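Local coordinates for protein PrimPol AEP domain (PP-N190) (Cyanophage S-2L, PDB 6ZP9) that probably primes and copies DNA, as the AEP domain of the primase-polymerase of a cyanophage whose DNA carries 2-aminoadenine instead of adenine, at residues L23-K28 with P112-R117; G102-E105 with P110-S113. All coordinates share one frame; numbering follows the deposited sequence.

How the contacts relate
Two contacts meet on one run of chain, which leaves the loop before strand 114-117 and enters that strand. Contact 1 brings the end of helix 16-25 from far back in the sequence onto the strand. Contact 2 is local: it folds 102-105, at the end of helix 97-102, against 110-113. Their centres lie about 13 Å apart, they share Pro112 and Ser113, and Gln115 NE2 comes within 3.9 Å of Trp104 CD1. Strand 114-117 runs between strands 123-129 and 177-179 in an antiparallel four-stranded sheet of the AEP domain. One connection is thus packed twice, first against the turn at the end of helix 97-102 and then, as the strand starts, against an N-terminal helix.

Contact 1 of 2, residues L23-K28 with P112-R117; sequences LSLLRK and PSFQLR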
ATOM      1  N   LEU A  23       1.814  -7.152   6.127  1.00 13.37           N
ATOM      2  CA  LEU A  23       2.927  -7.868   5.504  1.00 13.07           C
ATOM      3  C   LEU A  23       2.505  -9.257   5.037  1.00 12.31           C
ATOM      4  O   LEU A  23       2.898  -9.703   3.950  1.00 13.30           O
ATOM      5  CB  LEU A  23       4.098  -7.982   6.489  1.00 13.96           C
ATOM      6  CG  LEU A  23       5.184  -6.900   6.451  1.00 25.02           C
ATOM      7  CD1 LEU A  23       4.568  -5.534   6.492  1.00 23.28           C
ATOM      8  CD2 LEU A  23       6.125  -7.066   7.624  1.00 19.79           C
ATOM      9  N   SER A  24       1.717  -9.957   5.860  1.00 12.90           N
ATOM     10  CA  SER A  24       1.282 -11.307   5.535  1.00 12.39           C
ATOM     11  C   SER A  24       0.416 -11.323   4.279  1.00 12.33           C
ATOM     12  O   SER A  24       0.620 -12.139   3.371  1.00 12.96           O
ATOM     13  CB  SER A  24       0.512 -11.882   6.723  1.00 18.81           C
ATOM     14  OG  SER A  24       0.371 -13.279   6.583  1.00 26.67           O
ATOM     15  N   LEU A  25      -0.570 -10.436   4.214  1.00 12.01           N
ATOM     16  CA  LEU A  25      -1.427 -10.406   3.039  1.00 12.53           C
ATOM     17  C   LEU A  25      -0.639 -10.046   1.782  1.00 12.19           C
ATOM     18  O   LEU A  25      -0.985 -10.490   0.683  1.00 14.80           O
ATOM     19  CB  LEU A  25      -2.576  -9.433   3.269  1.00 14.11           C
ATOM     20  CG  LEU A  25      -3.537  -9.820   4.402  1.00 14.33           C
ATOM     21  CD1 LEU A  25      -4.554  -8.696   4.623  1.00 17.54           C
ATOM     22  CD2 LEU A  25      -4.251 -11.134   4.108  1.00 18.64           C
ATOM     23  N   LEU A  26       0.433  -9.277   1.923  1.00 11.51           N
ATOM     24  CA  LEU A  26       1.289  -8.956   0.789  1.00 13.08           C
ATOM     25  C   LEU A  26       2.340 -10.023   0.517  1.00 10.92           C
ATOM     26  O   LEU A  26       3.179  -9.822  -0.371  1.00 13.69           O
ATOM     27  CB  LEU A  26       1.975  -7.605   1.016  1.00 12.77           C
ATOM     28  CG  LEU A  26       1.041  -6.395   0.933  1.00 13.73           C
ATOM     29  CD1 LEU A  26       1.833  -5.139   1.284  1.00 15.34           C
ATOM     30  CD2 LEU A  26       0.399  -6.283  -0.455  1.00 14.41           C
ATOM     31  N   ARG A  27       2.301 -11.141   1.249  1.00 12.83           N
ATOM     32  CA  ARG A  27       3.269 -12.239   1.110  1.00 14.49           C
ATOM     33  C   ARG A  27       4.710 -11.741   1.232  1.00 13.10           C
ATOM     34  O   ARG A  27       5.629 -12.264   0.595  1.00 15.00           O
ATOM     35  CB  ARG A  27       3.039 -13.003  -0.196  1.00 13.85           C
ATOM     36  CG  ARG A  27       1.647 -13.649  -0.232  1.00 14.69           C
ATOM     37  CD  ARG A  27       1.301 -14.303  -1.577  1.00 16.19           C
ATOM     38  NE  ARG A  27       2.227 -15.375  -1.920  1.00 16.13           N
ATOM     39  CZ  ARG A  27       2.081 -16.636  -1.530  1.00 16.57           C
ATOM     40  NH1 ARG A  27       1.040 -16.981  -0.784  1.00 17.32           N
ATOM     41  NH2 ARG A  27       2.970 -17.553  -1.889  1.00 19.61           N
ATOM     42  N   LYS A  28       4.920 -10.736   2.079  1.00 13.14           N
ATOM     43  CA  LYS A  28       6.232 -10.140   2.288  1.00 12.66           C
ATOM     44  C   LYS A  28       6.935 -10.752   3.498  1.00 17.17           C
ATOM     45  O   LYS A  28       6.349 -11.473   4.309  1.00 16.91           O
ATOM     46  CB  LYS A  28       6.109  -8.626   2.456  1.00 14.18           C
ATOM     47  CG  LYS A  28       5.855  -7.900   1.160  1.00 13.73           C
ATOM     48  CD  LYS A  28       5.612  -6.408   1.409  1.00 14.07           C
ATOM     49  CE  LYS A  28       6.917  -5.699   1.725  1.00 15.25           C
ATOM     50  NZ  LYS A  28       7.829  -5.595   0.536  1.00 13.30           N
ATOM     51  N   PRO A 112     -11.051  -6.743  -4.713  1.00 14.16           N
ATOM     52  CA  PRO A 112      -9.695  -6.656  -4.159  1.00 13.41           C
ATOM     53  C   PRO A 112      -9.411  -7.811  -3.202  1.00 13.56           C
ATOM     54  O   PRO A 112     -10.310  -8.338  -2.538  1.00 15.77           O
ATOM     55  CB  PRO A 112      -9.700  -5.306  -3.427  1.00 14.37           C
ATOM     56  CG  PRO A 112     -10.774  -4.508  -4.124  1.00 13.97           C
ATOM     57  CD  PRO A 112     -11.833  -5.515  -4.472  1.00 14.99           C
ATOM     58  N   SER A 113      -8.141  -8.225  -3.155  1.00 12.43           N
ATOM     59  CA  SER A 113      -7.733  -9.201  -2.149  1.00 15.08           C
ATOM     60  C   SER A 113      -7.981  -8.670  -0.744  1.00 13.63           C
ATOM     61  O   SER A 113      -8.397  -9.421   0.148  1.00 15.27           O
ATOM     62  CB  SER A 113      -6.257  -9.553  -2.324  1.00 15.35           C
ATOM     63  OG  SER A 113      -6.020 -10.137  -3.593  1.00 13.51           O
ATOM     64  N   PHE A 114      -7.691  -7.384  -0.518  1.00 14.32           N
ATOM     65  CA  PHE A 114      -8.030  -6.716   0.734  1.00 11.31           C
ATOM     66  C   PHE A 114      -8.040  -5.216   0.497  1.00 11.33           C
ATOM     67  O   PHE A 114      -7.584  -4.724  -0.535  1.00 13.25           O
ATOM     68  CB  PHE A 114      -7.073  -7.079   1.874  1.00 11.49           C
ATOM     69  CG  PHE A 114      -5.673  -6.536   1.718  1.00 11.79           C
ATOM     70  CD1 PHE A 114      -4.733  -7.219   0.975  1.00 11.10           C
ATOM     71  CD2 PHE A 114      -5.283  -5.383   2.375  1.00 13.53           C
ATOM     72  CE1 PHE A 114      -3.438  -6.758   0.859  1.00 12.96           C
ATOM     73  CE2 PHE A 114      -3.978  -4.906   2.268  1.00 11.53           C
ATOM     74  CZ  PHE A 114      -3.052  -5.603   1.502  1.00 11.87           C
ATOM     75  N   GLN A 115      -8.591  -4.498   1.464  1.00 11.93           N
ATOM     76  CA  GLN A 115      -8.674  -3.050   1.417  1.00 14.16           C
ATOM     77  C   GLN A 115      -8.112  -2.492   2.712  1.00 14.95           C
ATOM     78  O   GLN A 115      -7.925  -3.212   3.695  1.00 13.00           O
ATOM     79  CB  GLN A 115     -10.125  -2.581   1.183  1.00 12.80           C
ATOM     80  CG  GLN A 115     -10.690  -3.109  -0.132  1.00 13.09           C
ATOM     81  CD  GLN A 115     -12.115  -2.693  -0.379  1.00 14.13           C
ATOM     82  OE1 GLN A 115     -13.035  -3.160   0.303  1.00 17.18           O
ATOM     83  NE2 GLN A 115     -12.322  -1.831  -1.378  1.00 15.50           N
ATOM     84  N   LEU A 116      -7.817  -1.197   2.699  1.00 11.52           N
ATOM     85  CA  LEU A 116      -7.192  -0.561   3.846  1.00 12.51           C
ATOM     86  C   LEU A 116      -7.822   0.803   4.078  1.00 14.25           C
ATOM     87  O   LEU A 116      -7.912   1.617   3.152  1.00 14.71           O
ATOM     88  CB  LEU A 116      -5.681  -0.423   3.646  1.00 14.72           C
ATOM     89  CG  LEU A 116      -4.936   0.033   4.904  1.00 17.23           C
ATOM     90  CD1 LEU A 116      -3.681  -0.794   5.103  1.00 21.55           C
ATOM     91  CD2 LEU A 116      -4.591   1.504   4.785  1.00 19.87           C
ATOM     92  N   ARG A 117      -8.256   1.021   5.305  1.00 14.08           N
ATOM     93  CA  ARG A 117      -8.746   2.328   5.722  0.51 16.53           C
ATOM     94  C   ARG A 117      -7.569   3.095   6.308  1.00 16.36           C
ATOM     95  O   ARG A 117      -6.953   2.634   7.267  1.00 16.64           O
ATOM     96  CB  ARG A 117      -9.886   2.149   6.766  0.51 19.59           C
ATOM     97  CG  ARG A 117     -10.833   3.324   6.949  0.51 24.77           C
ATOM     98  CD  ARG A 117     -12.298   2.883   6.825  0.51 27.06           C
ATOM     99  NE  ARG A 117     -12.539   1.598   7.474  0.51 28.50           N
ATOM    100  CZ  ARG A 117     -13.469   0.715   7.105  0.51 27.90           C
ATOM    101  NH1 ARG A 117     -13.590  -0.433   7.768  0.51 31.37           N
ATOM    102  NH2 ARG A 117     -14.286   0.974   6.088  0.51 29.25           N
TER
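Leu25, the last residue of helix 16-25, and Leu26 just beyond it grip the ring of Phe114 from two directions. Leu25 CD1 sits over one face, 4.0 Å from the centroid of the Phe114 ring and 19° off its normal, a CH-pi contact. Nearer the rim, Leu25 CB reaches Phe114 CE1 at 3.7 Å. Leu26 comes instead to the edge, its CD2 lying near the ring plane and 4.0 Å from Phe114 CZ. In Phe114, CG stands between the backbone N and the carbonyl carbon (chi1 69°), which sends the ring toward the helix end. Tyr126 stacks with this ring, and Ile178 and Val128 close the apolar corner.

Leu26 and Phe114 are buried, whereas Leu25 is partly exposed and marks the solvent side, with Ser24 and Arg27 turned outward. Lys28 is held separately, its NZ by Asp74 and Val72 O. Arg27 takes a positive phi (53°), and two bonds of 2.9 Å, Lys28 N to Leu23 O and Arg27 N to Ser24 O, complete a Schellman motif. It faces a classic beta bulge, where Ser113 and Phe114 together stand opposite the single residue Tyr126 on strand 123-129.

Contact 2 of 2, residues G102-E105 with P110-S113; sequences GAWE and PRPS
Trp104 lays its indole against Arg111 and Pro112, so that a type I beta turn, Gly102 to Glu105, is packed on the chain that returns toward strand 114-117. The turn is closed by Glu105 N bonded to Gly102 O at 3.1 Å. It starts on the last residue of helix 97-102, and only four residues separate the two segments.

CH-pi packing covers one face of the indole. Pro112 CD stands almost directly above the five-membered ring of Trp104, 3.5 Å from its centroid and 8° off the normal. On the same face, Arg111 CA is 3.7 Å from the centroid of the six-membered ring. This face is thus laid along the backbone and ring of successive residues. The opposite face belongs to the turn itself, with Glu105 CB and Gly102 O above it, both offset toward the rim.

Polar groups contribute in a different way. Pro110 O approaches Trp104 CE3 obliquely, while its hydrogen bond goes to Trp127 NE1, and Arg111 O is bonded to Tyr186 OH; together these tie the returning chain to its surroundings. Charge adds little more than proximity: Glu105 OE2 is 4.6 Å from Arg111 NH2, but too far from the plane of the guanidinium for any N-H to be directed at it.

The solvent-exposed Arg111 side chain meets the benzene end of the indole. It leaves the backbone extended, with CG opposite the backbone N (chi1 -179°), then bends at chi3, bringing the guanidinium round the indole rim. The two planes are 76° apart, so this is not a parallel cation-pi stack: the indole rim meets the guanidinium face, with Trp104 CH2 3.7 Å above its centre and Trp104 CZ2 3.5 Å from Arg111 NH1.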
ATOM      1  N   GLY A 102     -16.711   0.400  -2.501  1.00 16.50           N
ATOM      2  CA  GLY A 102     -17.278  -0.520  -3.466  1.00 18.72           C
ATOM      3  C   GLY A 102     -17.103  -0.153  -4.930  1.00 20.43           C
ATOM      4  O   GLY A 102     -17.492  -0.933  -5.807  1.00 21.45           O
ATOM      5  N   ALA A 103     -16.507   1.006  -5.217  1.00 17.01           N
ATOM      6  CA  ALA A 103     -16.504   1.533  -6.583  1.00 20.18           C
ATOM      7  C   ALA A 103     -15.677   0.708  -7.568  1.00 21.89           C
ATOM      8  O   ALA A 103     -15.793   0.933  -8.783  1.00 22.60           O
ATOM      9  CB  ALA A 103     -16.003   2.981  -6.589  1.00 21.44           C
ATOM     10  N   TRP A 104     -14.834  -0.215  -7.092  1.00 17.70           N
ATOM     11  CA  TRP A 104     -14.089  -1.072  -8.015  1.00 19.61           C
ATOM     12  C   TRP A 104     -15.036  -1.914  -8.863  1.00 21.37           C
ATOM     13  O   TRP A 104     -14.706  -2.273  -9.999  1.00 22.00           O
ATOM     14  CB  TRP A 104     -13.129  -1.982  -7.237  1.00 19.88           C
ATOM     15  CG  TRP A 104     -13.847  -2.727  -6.153  1.00 18.85           C
ATOM     16  CD1 TRP A 104     -14.002  -2.338  -4.841  1.00 18.62           C
ATOM     17  CD2 TRP A 104     -14.563  -3.956  -6.292  1.00 18.95           C
ATOM     18  NE1 TRP A 104     -14.759  -3.262  -4.161  1.00 17.73           N
ATOM     19  CE2 TRP A 104     -15.121  -4.262  -5.028  1.00 18.98           C
ATOM     20  CE3 TRP A 104     -14.777  -4.837  -7.359  1.00 20.47           C
ATOM     21  CZ2 TRP A 104     -15.888  -5.412  -4.806  1.00 20.69           C
ATOM     22  CZ3 TRP A 104     -15.541  -5.968  -7.140  1.00 22.38           C
ATOM     23  CH2 TRP A 104     -16.086  -6.251  -5.869  1.00 18.76           C
ATOM     24  N   GLU A 105     -16.218  -2.227  -8.328  1.00 20.20           N
ATOM     25  CA  GLU A 105     -17.139  -3.125  -9.017  1.00 25.19           C
ATOM     26  C   GLU A 105     -17.713  -2.479 -10.271  1.00 26.44           C
ATOM     27  O   GLU A 105     -17.795  -3.124 -11.323  1.00 28.32           O
ATOM     28  CB  GLU A 105     -18.254  -3.558  -8.063  1.00 26.54           C
ATOM     29  CG  GLU A 105     -19.086  -4.706  -8.595  1.00 35.81           C
ATOM     30  CD  GLU A 105     -19.548  -5.652  -7.509  1.00 45.52           C
ATOM     31  OE1 GLU A 105     -19.989  -5.161  -6.443  1.00 47.13           O
ATOM     32  OE2 GLU A 105     -19.455  -6.885  -7.717  1.00 49.04           O
ATOM     33  N   PRO A 110     -12.005  -6.902 -10.638  1.00 20.62           N
ATOM     34  CA  PRO A 110     -12.336  -7.995  -9.720  1.00 19.86           C
ATOM     35  C   PRO A 110     -12.229  -7.507  -8.281  1.00 17.56           C
ATOM     36  O   PRO A 110     -11.655  -6.456  -7.995  1.00 18.69           O
ATOM     37  CB  PRO A 110     -11.282  -9.059 -10.040  1.00 21.91           C
ATOM     38  CG  PRO A 110     -10.117  -8.283 -10.515  1.00 20.04           C
ATOM     39  CD  PRO A 110     -10.664  -7.066 -11.229  1.00 21.97           C
ATOM     40  N   ARG A 111     -12.804  -8.287  -7.375  1.00 16.99           N
ATOM     41  CA  ARG A 111     -12.831  -7.895  -5.972  1.00 17.94           C
ATOM     42  C   ARG A 111     -11.408  -7.810  -5.423  1.00 15.81           C
ATOM     43  O   ARG A 111     -10.605  -8.723  -5.660  1.00 16.64           O
ATOM     44  CB  ARG A 111     -13.650  -8.894  -5.156  1.00 20.30           C
ATOM     45  CG  ARG A 111     -13.742  -8.545  -3.686  1.00 18.31           C
ATOM     46  CD  ARG A 111     -14.619  -9.537  -2.947  1.00 17.49           C
ATOM     47  NE  ARG A 111     -15.957  -9.606  -3.533  1.00 22.04           N
ATOM     48  CZ  ARG A 111     -16.956  -8.778  -3.233  1.00 23.64           C
ATOM     49  NH1 ARG A 111     -16.786  -7.792  -2.351  1.00 22.21           N
ATOM     50  NH2 ARG A 111     -18.132  -8.928  -3.830  1.00 22.17           N
ATOM     51  N   PRO A 112     -11.051  -6.743  -4.713  1.00 14.16           N
ATOM     52  CA  PRO A 112      -9.695  -6.656  -4.159  1.00 13.41           C
ATOM     53  C   PRO A 112      -9.411  -7.811  -3.202  1.00 13.56           C
ATOM     54  O   PRO A 112     -10.310  -8.338  -2.538  1.00 15.77           O
ATOM     55  CB  PRO A 112      -9.700  -5.306  -3.427  1.00 14.37           C
ATOM     56  CG  PRO A 112     -10.774  -4.508  -4.124  1.00 13.97           C
ATOM     57  CD  PRO A 112     -11.833  -5.515  -4.472  1.00 14.99           C
ATOM     58  N   SER A 113      -8.141  -8.225  -3.155  1.00 12.43           N
ATOM     59  CA  SER A 113      -7.733  -9.201  -2.149  1.00 15.08           C
ATOM     60  C   SER A 113      -7.981  -8.670  -0.744  1.00 13.63           C
ATOM     61  O   SER A 113      -8.397  -9.421   0.148  1.00 15.27           O
ATOM     62  CB  SER A 113      -6.257  -9.553  -2.324  1.00 15.35           C
ATOM     63  OG  SER A 113      -6.020 -10.137  -3.593  1.00 13.51           O
TER